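Local coordinates for phenazine biosynthesis protein PhzF family (Enterococcus faecalis, PDB 1S7J), which belongs to the PhzF family, of the diaminopimelate epimerase superfamily, and is probably an isomerase, at residues M1-Y5 against A254-L260; K28-E32 against A58-F62. All coordinates share one frame; numbering follows the deposited sequence.

Contact 1: M1-Y5 against A254-L260; sequences MSYPY and AKGEAYL
The carbonyl oxygen of Tyr3 accepts the amide of Ala258, N to O 2.9 Å with a fairly straight N-H...O angle of 167°, and also takes a CA-H...O contact from Glu257. The bond is returned by Tyr3 N to Ala258 O. A second reciprocal pair joins Tyr5 and Gly256, and Leu260 N to Met1 O extends the ladder past the last bridge. Beside these bonds Tyr259 CA comes within 3.0 Å of Met1 O.

On the face bearing Tyr3, Tyr5 and Ala258, the Tyr5 ring folds back over the partner strand. Its CG sits between the backbone N and the carbonyl carbon (chi1 68°), which lays the ring on Gly256, with Gly256 CA 4.1 Å from the ring centroid in a CH-pi contact. The absent side chain at Gly256 makes this possible. Leu260 meets Tyr3 at about a right angle, its CD1 over the ring face 4.0 Å from the centroid. On the reverse face Ser2 OG lies 3.1 Å from Glu257 OE2. The arrangement is a twisted antiparallel ladder that brings the N-terminal strand 2-10 alongside the end of the C-terminal strand 243-259, at the surface of the protein.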
ATOM      1  N   MET A   1     -14.222   6.504  27.438  1.00 43.09           N
ATOM      2  CA  MET A   1     -13.821   5.098  27.750  1.00 45.65           C
ATOM      3  C   MET A   1     -14.045   4.183  26.526  1.00 42.77           C
ATOM      4  O   MET A   1     -13.291   3.238  26.307  1.00 45.28           O
ATOM      5  CB  MET A   1     -14.657   4.631  28.956  1.00 48.32           C
ATOM      6  CG  MET A   1     -13.968   3.483  29.691  1.00 52.46           C
ATOM      7  SD  MET A   1     -15.149   2.321  30.398  1.00 55.11           S
ATOM      8  CE  MET A   1     -14.618   2.261  32.115  1.00 65.44           C
ATOM      9  N   SER A   2     -15.061   4.490  25.734  1.00 34.88           N
ATOM     10  CA  SER A   2     -15.373   3.692  24.540  1.00 32.49           C
ATOM     11  C   SER A   2     -14.952   4.420  23.219  1.00 29.67           C
ATOM     12  O   SER A   2     -15.340   5.563  22.975  1.00 26.71           O
ATOM     13  CB  SER A   2     -16.869   3.352  24.526  1.00 31.02           C
ATOM     14  OG  SER A   2     -17.229   2.561  23.409  1.00 34.78           O
ATOM     15  N   TYR A   3     -14.152   3.732  22.406  1.00 25.32           N
ATOM     16  CA  TYR A   3     -13.660   4.279  21.138  1.00 23.33           C
ATOM     17  C   TYR A   3     -13.894   3.312  19.999  1.00 23.43           C
ATOM     18  O   TYR A   3     -13.191   2.324  19.874  1.00 23.19           O
ATOM     19  CB  TYR A   3     -12.153   4.546  21.228  1.00 24.32           C
ATOM     20  CG  TYR A   3     -11.740   5.542  22.281  1.00 24.88           C
ATOM     21  CD1 TYR A   3     -11.870   5.247  23.627  1.00 26.21           C
ATOM     22  CD2 TYR A   3     -11.217   6.773  21.929  1.00 30.64           C
ATOM     23  CE1 TYR A   3     -11.493   6.163  24.607  1.00 28.79           C
ATOM     24  CE2 TYR A   3     -10.834   7.695  22.898  1.00 32.88           C
ATOM     25  CZ  TYR A   3     -10.979   7.380  24.237  1.00 33.97           C
ATOM     26  OH  TYR A   3     -10.626   8.286  25.213  1.00 41.20           O
ATOM     27  N   PRO A   4     -14.848   3.610  19.123  1.00 20.81           N
ATOM     28  CA  PRO A   4     -15.130   2.711  17.988  1.00 23.72           C
ATOM     29  C   PRO A   4     -13.901   2.512  17.083  1.00 20.07           C
ATOM     30  O   PRO A   4     -13.089   3.425  16.928  1.00 23.41           O
ATOM     31  CB  PRO A   4     -16.234   3.461  17.220  1.00 18.06           C
ATOM     32  CG  PRO A   4     -16.890   4.312  18.283  1.00 25.95           C
ATOM     33  CD  PRO A   4     -15.712   4.803  19.076  1.00 19.40           C
ATOM     34  N   TYR A   5     -13.756   1.315  16.513  1.00 16.32           N
ATOM     35  CA  TYR A   5     -12.656   1.043  15.610  1.00 15.82           C
ATOM     36  C   TYR A   5     -13.122   0.117  14.540  1.00 20.54           C
ATOM     37  O   TYR A   5     -14.198  -0.477  14.644  1.00 17.75           O
ATOM     38  CB  TYR A   5     -11.425   0.469  16.348  1.00 24.05           C
ATOM     39  CG  TYR A   5     -11.607  -0.912  16.913  1.00 26.00           C
ATOM     40  CD1 TYR A   5     -11.493  -2.044  16.103  1.00 36.72           C
ATOM     41  CD2 TYR A   5     -11.908  -1.098  18.261  1.00 27.72           C
ATOM     42  CE1 TYR A   5     -11.683  -3.317  16.621  1.00 40.16           C
ATOM     43  CE2 TYR A   5     -12.097  -2.355  18.784  1.00 34.24           C
ATOM     44  CZ  TYR A   5     -11.984  -3.467  17.964  1.00 44.24           C
ATOM     45  OH  TYR A   5     -12.177  -4.717  18.493  1.00 53.94           O
ATOM     46  N   ALA A 254     -13.697  -6.532  10.967  1.00 19.43           N
ATOM     47  CA  ALA A 254     -14.298  -6.373  12.277  1.00 19.98           C
ATOM     48  C   ALA A 254     -14.583  -4.924  12.628  1.00 16.24           C
ATOM     49  O   ALA A 254     -13.966  -4.008  12.095  1.00 18.08           O
ATOM     50  CB  ALA A 254     -13.397  -6.986  13.340  1.00 16.00           C
ATOM     51  N   LYS A 255     -15.504  -4.743  13.557  1.00 22.29           N
ATOM     52  CA  LYS A 255     -15.928  -3.436  14.049  1.00 19.62           C
ATOM     53  C   LYS A 255     -16.126  -3.614  15.544  1.00 21.79           C
ATOM     54  O   LYS A 255     -16.695  -4.626  15.968  1.00 21.36           O
ATOM     55  CB  LYS A 255     -17.282  -3.059  13.404  1.00 23.55           C
ATOM     56  CG  LYS A 255     -17.919  -1.809  13.966  1.00 32.34           C
ATOM     57  CD  LYS A 255     -19.429  -1.801  13.714  1.00 42.66           C
ATOM     58  CE  LYS A 255     -20.172  -1.100  14.848  1.00 52.04           C
ATOM     59  NZ  LYS A 255     -21.635  -0.989  14.575  1.00 58.09           N
ATOM     60  N   GLY A 256     -15.700  -2.664  16.340  1.00 16.12           N
ATOM     61  CA  GLY A 256     -15.872  -2.808  17.769  1.00 17.60           C
ATOM     62  C   GLY A 256     -15.591  -1.554  18.496  1.00 15.34           C
ATOM     63  O   GLY A 256     -15.790  -0.467  17.962  1.00 14.80           O
ATOM     64  N   GLU A 257     -15.100  -1.669  19.732  1.00 17.82           N
ATOM     65  CA  GLU A 257     -14.775  -0.523  20.560  1.00 19.96           C
ATOM     66  C   GLU A 257     -13.592  -0.851  21.460  1.00 19.92           C
ATOM     67  O   GLU A 257     -13.532  -1.937  22.019  1.00 22.41           O
ATOM     68  CB  GLU A 257     -15.960  -0.159  21.436  1.00 24.83           C
ATOM     69  CG  GLU A 257     -17.252   0.038  20.693  1.00 36.05           C
ATOM     70  CD  GLU A 257     -18.414   0.280  21.610  1.00 41.09           C
ATOM     71  OE1 GLU A 257     -18.614  -0.524  22.558  1.00 40.93           O
ATOM     72  OE2 GLU A 257     -19.129   1.277  21.396  1.00 44.45           O
ATOM     73  N   ALA A 258     -12.637   0.079  21.574  1.00 18.90           N
ATOM     74  CA  ALA A 258     -11.485  -0.119  22.436  1.00 22.04           C
ATOM     75  C   ALA A 258     -11.801   0.656  23.712  1.00 22.87           C
ATOM     76  O   ALA A 258     -12.564   1.618  23.673  1.00 23.77           O
ATOM     77  CB  ALA A 258     -10.198   0.404  21.758  1.00 16.95           C
ATOM     78  N   TYR A 259     -11.278   0.199  24.847  1.00 23.78           N
ATOM     79  CA  TYR A 259     -11.534   0.857  26.132  1.00 24.75           C
ATOM     80  C   TYR A 259     -10.233   1.363  26.735  1.00 27.19           C
ATOM     81  O   TYR A 259      -9.250   0.626  26.806  1.00 28.41           O
ATOM     82  CB  TYR A 259     -12.229  -0.125  27.092  1.00 25.16           C
ATOM     83  CG  TYR A 259     -13.552  -0.662  26.569  1.00 25.07           C
ATOM     84  CD1 TYR A 259     -13.618  -1.901  25.926  1.00 27.50           C
ATOM     85  CD2 TYR A 259     -14.723   0.089  26.675  1.00 28.45           C
ATOM     86  CE1 TYR A 259     -14.832  -2.380  25.390  1.00 27.36           C
ATOM     87  CE2 TYR A 259     -15.936  -0.379  26.145  1.00 25.46           C
ATOM     88  CZ  TYR A 259     -15.977  -1.612  25.499  1.00 33.72           C
ATOM     89  OH  TYR A 259     -17.153  -2.064  24.936  1.00 36.65           O
ATOM     90  N   LEU A 260     -10.227   2.632  27.161  1.00 31.71           N
ATOM     91  CA  LEU A 260      -9.015   3.246  27.726  1.00 37.07           C
ATOM     92  C   LEU A 260      -9.236   3.896  29.095  1.00 41.39           C
ATOM     93  O   LEU A 260      -8.221   4.129  29.817  1.00 43.19           O
ATOM     94  CB  LEU A 260      -8.476   4.289  26.753  1.00 36.40           C
ATOM     95  CG  LEU A 260      -8.374   3.858  25.295  1.00 37.42           C
ATOM     96  CD1 LEU A 260      -7.846   5.012  24.481  1.00 37.85           C
ATOM     97  CD2 LEU A 260      -7.473   2.626  25.162  1.00 30.87           C
TER

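Contact 2: K28-E32 against A58-F62; sequences KWLPE and ALRWF
Apolar packing centres on the indole of Trp29, whose six-membered ring reaches strand 56-62 with its outer carbons. Trp29 CZ2 lies 3.7 Å from Ala58 CB, which sits at the ring edge in the plane of the indole. One bond further round, Trp29 CH2 meets Arg60 CB at 3.6 Å. The indole owes this reach to a chi1 of -78°, which sets CG anti to the carbonyl carbon and sends the ring from the loop toward the strand. Met35 of helix 32-42 and Phe49 and Val51 of strand 47-53 also touch it.

A polar atom borders the same ring: Ala58 O, hydrogen-bonded to Thr50 OG1, lies oblique to the indole, 3.4 Å from Trp29 CZ2.

Arg60 runs over one indole face, its chain bent at chi2 and chi3 and its NE above the rim of the ring. The guanidinium is far from stacked: its plane stands 68° from that of the ring, and Arg60 CZ is 5.4 Å from the centroid of the six-membered ring, a long cation-pi approach that can be at most weakly attractive.

Residues 28-32 lead from strand 19-25 into helix 32-42, with Pro31 at the N-cap. The helix returns the chain to strand 47-53, which runs parallel to 19-25 and pairs antiparallel with 56-62. This is part of one half of the diaminopimelate-epimerase-like fold expected for the PhzF family; the contact joins the start of helix 32-42 to strand 56-62.

Among the charged groups, Glu32 OE2 stays 4.3 Å from Arg60 NH2, beyond a salt bridge; that nitrogen is instead paired with Glu67, whose carboxylate also lies close to that of Glu32. This crowding of two acids could raise the proton affinity of one of them, with Arg60 offsetting the effect.

The Glu32 carboxylate borders the rim of the Phe62 ring, Glu32 OE2 being 3.6 Å from Phe62 CE2, with the two planes inclined at 49°.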
ATOM      1  N   LYS A  28     -11.664  13.791  18.900  1.00 37.18           N
ATOM      2  CA  LYS A  28     -10.569  14.668  19.314  1.00 37.92           C
ATOM      3  C   LYS A  28      -9.290  13.822  19.370  1.00 36.53           C
ATOM      4  O   LYS A  28      -9.346  12.598  19.334  1.00 35.75           O
ATOM      5  CB  LYS A  28     -10.854  15.314  20.678  1.00 39.85           C
ATOM      6  CG  LYS A  28     -11.174  14.331  21.785  1.00 44.76           C
ATOM      7  CD  LYS A  28     -11.561  15.037  23.071  1.00 43.35           C
ATOM      8  CE  LYS A  28     -11.964  14.030  24.144  1.00 46.72           C
ATOM      9  NZ  LYS A  28     -12.244  14.678  25.453  1.00 42.73           N
ATOM     10  N   TRP A  29      -8.143  14.472  19.417  1.00 33.85           N
ATOM     11  CA  TRP A  29      -6.888  13.756  19.451  1.00 32.94           C
ATOM     12  C   TRP A  29      -6.483  13.145  20.785  1.00 34.99           C
ATOM     13  O   TRP A  29      -6.568  13.785  21.836  1.00 34.63           O
ATOM     14  CB  TRP A  29      -5.761  14.627  18.939  1.00 29.72           C
ATOM     15  CG  TRP A  29      -5.718  14.750  17.458  1.00 31.16           C
ATOM     16  CD1 TRP A  29      -5.844  15.890  16.728  1.00 31.05           C
ATOM     17  CD2 TRP A  29      -5.493  13.687  16.506  1.00 28.72           C
ATOM     18  NE1 TRP A  29      -5.707  15.618  15.388  1.00 32.09           N
ATOM     19  CE2 TRP A  29      -5.491  14.276  15.225  1.00 33.25           C
ATOM     20  CE3 TRP A  29      -5.296  12.312  16.615  1.00 30.51           C
ATOM     21  CZ2 TRP A  29      -5.299  13.526  14.056  1.00 29.95           C
ATOM     22  CZ3 TRP A  29      -5.107  11.571  15.452  1.00 33.31           C
ATOM     23  CH2 TRP A  29      -5.112  12.183  14.195  1.00 34.11           C
ATOM     24  N   LEU A  30      -6.038  11.898  20.714  1.00 33.31           N
ATOM     25  CA  LEU A  30      -5.555  11.173  21.875  1.00 31.35           C
ATOM     26  C   LEU A  30      -4.066  11.510  21.983  1.00 28.23           C
ATOM     27  O   LEU A  30      -3.469  11.985  21.013  1.00 27.95           O
ATOM     28  CB  LEU A  30      -5.714   9.655  21.654  1.00 32.46           C
ATOM     29  CG  LEU A  30      -7.111   9.030  21.738  1.00 35.13           C
ATOM     30  CD1 LEU A  30      -7.103   7.639  21.120  1.00 35.45           C
ATOM     31  CD2 LEU A  30      -7.570   8.975  23.193  1.00 33.95           C
ATOM     32  N   PRO A  31      -3.469  11.319  23.167  1.00 26.97           N
ATOM     33  CA  PRO A  31      -2.042  11.614  23.329  1.00 27.06           C
ATOM     34  C   PRO A  31      -1.226  10.703  22.404  1.00 24.34           C
ATOM     35  O   PRO A  31      -1.677   9.610  22.065  1.00 26.95           O
ATOM     36  CB  PRO A  31      -1.796  11.279  24.790  1.00 26.56           C
ATOM     37  CG  PRO A  31      -3.110  11.628  25.439  1.00 29.00           C
ATOM     38  CD  PRO A  31      -4.097  11.030  24.471  1.00 28.85           C
ATOM     39  N   GLU A  32      -0.063  11.168  21.976  1.00 26.67           N
ATOM     40  CA  GLU A  32       0.818  10.399  21.094  1.00 29.20           C
ATOM     41  C   GLU A  32       1.077   8.991  21.638  1.00 28.44           C
ATOM     42  O   GLU A  32       1.010   8.004  20.890  1.00 28.83           O
ATOM     43  CB  GLU A  32       2.143  11.163  20.918  1.00 28.62           C
ATOM     44  CG  GLU A  32       3.425  10.307  20.901  1.00 48.83           C
ATOM     45  CD  GLU A  32       3.735   9.699  19.540  1.00 58.89           C
ATOM     46  OE1 GLU A  32       4.421   8.643  19.502  1.00 65.38           O
ATOM     47  OE2 GLU A  32       3.318  10.279  18.509  1.00 66.70           O
ATOM     48  N   ALA A  58      -7.725  15.126   9.553  1.00 20.66           N
ATOM     49  CA  ALA A  58      -6.332  15.013   9.928  1.00 25.82           C
ATOM     50  C   ALA A  58      -5.974  13.516  10.112  1.00 23.04           C
ATOM     51  O   ALA A  58      -6.560  12.836  10.949  1.00 25.97           O
ATOM     52  CB  ALA A  58      -6.075  15.778  11.211  1.00 19.86           C
ATOM     53  N   LEU A  59      -5.049  13.016   9.292  1.00 27.22           N
ATOM     54  CA  LEU A  59      -4.628  11.619   9.371  1.00 26.72           C
ATOM     55  C   LEU A  59      -3.350  11.449  10.175  1.00 27.46           C
ATOM     56  O   LEU A  59      -2.498  12.335  10.212  1.00 24.78           O
ATOM     57  CB  LEU A  59      -4.422  11.033   7.977  1.00 30.09           C
ATOM     58  CG  LEU A  59      -5.347   9.887   7.562  1.00 30.74           C
ATOM     59  CD1 LEU A  59      -4.905   9.374   6.212  1.00 28.18           C
ATOM     60  CD2 LEU A  59      -5.340   8.755   8.594  1.00 24.78           C
ATOM     61  N   ARG A  60      -3.196  10.246  10.727  1.00 24.22           N
ATOM     62  CA  ARG A  60      -2.056   9.878  11.549  1.00 25.52           C
ATOM     63  C   ARG A  60      -1.913   8.347  11.453  1.00 26.19           C
ATOM     64  O   ARG A  60      -2.887   7.623  11.660  1.00 26.95           O
ATOM     65  CB  ARG A  60      -2.341  10.256  12.990  1.00 26.30           C
ATOM     66  CG  ARG A  60      -1.183  10.800  13.750  1.00 30.27           C
ATOM     67  CD  ARG A  60      -1.282  12.297  13.877  1.00 25.23           C
ATOM     68  NE  ARG A  60      -1.080  12.747  15.256  1.00 31.23           N
ATOM     69  CZ  ARG A  60       0.076  12.651  15.920  1.00 34.92           C
ATOM     70  NH1 ARG A  60       0.166  13.092  17.169  1.00 36.65           N
ATOM     71  NH2 ARG A  60       1.131  12.112  15.342  1.00 42.84           N
ATOM     72  N   TRP A  61      -0.735   7.862  11.092  1.00 23.97           N
ATOM     73  CA  TRP A  61      -0.514   6.421  10.998  1.00 25.31           C
ATOM     74  C   TRP A  61       0.530   6.001  11.994  1.00 29.90           C
ATOM     75  O   TRP A  61       1.504   6.719  12.236  1.00 24.75           O
ATOM     76  CB  TRP A  61      -0.039   6.004   9.614  1.00 24.66           C
ATOM     77  CG  TRP A  61      -0.756   6.626   8.479  1.00 28.53           C
ATOM     78  CD1 TRP A  61      -1.745   6.060   7.716  1.00 29.27           C
ATOM     79  CD2 TRP A  61      -0.492   7.900   7.901  1.00 27.88           C
ATOM     80  NE1 TRP A  61      -2.094   6.901   6.698  1.00 26.96           N
ATOM     81  CE2 TRP A  61      -1.338   8.046   6.784  1.00 29.06           C
ATOM     82  CE3 TRP A  61       0.397   8.948   8.216  1.00 29.72           C
ATOM     83  CZ2 TRP A  61      -1.331   9.185   5.974  1.00 31.44           C
ATOM     84  CZ3 TRP A  61       0.404  10.084   7.413  1.00 34.42           C
ATOM     85  CH2 TRP A  61      -0.453  10.191   6.304  1.00 28.51           C
ATOM     86  N   PHE A  62       0.337   4.811  12.561  1.00 28.62           N
ATOM     87  CA  PHE A  62       1.252   4.221  13.522  1.00 25.03           C
ATOM     88  C   PHE A  62       1.412   2.743  13.262  1.00 28.71           C
ATOM     89  O   PHE A  62       0.462   2.087  12.851  1.00 22.27           O
ATOM     90  CB  PHE A  62       0.684   4.342  14.944  1.00 21.60           C
ATOM     91  CG  PHE A  62       0.731   5.720  15.512  1.00 28.33           C
ATOM     92  CD1 PHE A  62      -0.281   6.633  15.243  1.00 21.85           C
ATOM     93  CD2 PHE A  62       1.772   6.105  16.352  1.00 22.78           C
ATOM     94  CE1 PHE A  62      -0.265   7.902  15.801  1.00 27.22           C
ATOM     95  CE2 PHE A  62       1.800   7.375  16.920  1.00 21.21           C
ATOM     96  CZ  PHE A  62       0.778   8.277  16.642  1.00 26.08           C
TER

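In the fold
Contact 1 ties together the two ends of the chain, and contact 2 joins parts only 26 residues apart that lie between those ends in sequence. Their centres are about 15 Å apart, on the same side of the molecule, and they meet directly through Leu30: its CD2 packs 3.5 Å from Tyr3 CE2 and 4.2 Å from Leu260 CD1. Segment 28-32 therefore has the terminal ladder on one flank and strand 56-62 within reach of Trp29 and Glu32. Only contact 2 approaches the predicted active-site residue Glu46, with the side chain of Phe62 about 7 Å from it; contact 1 lies away from that site.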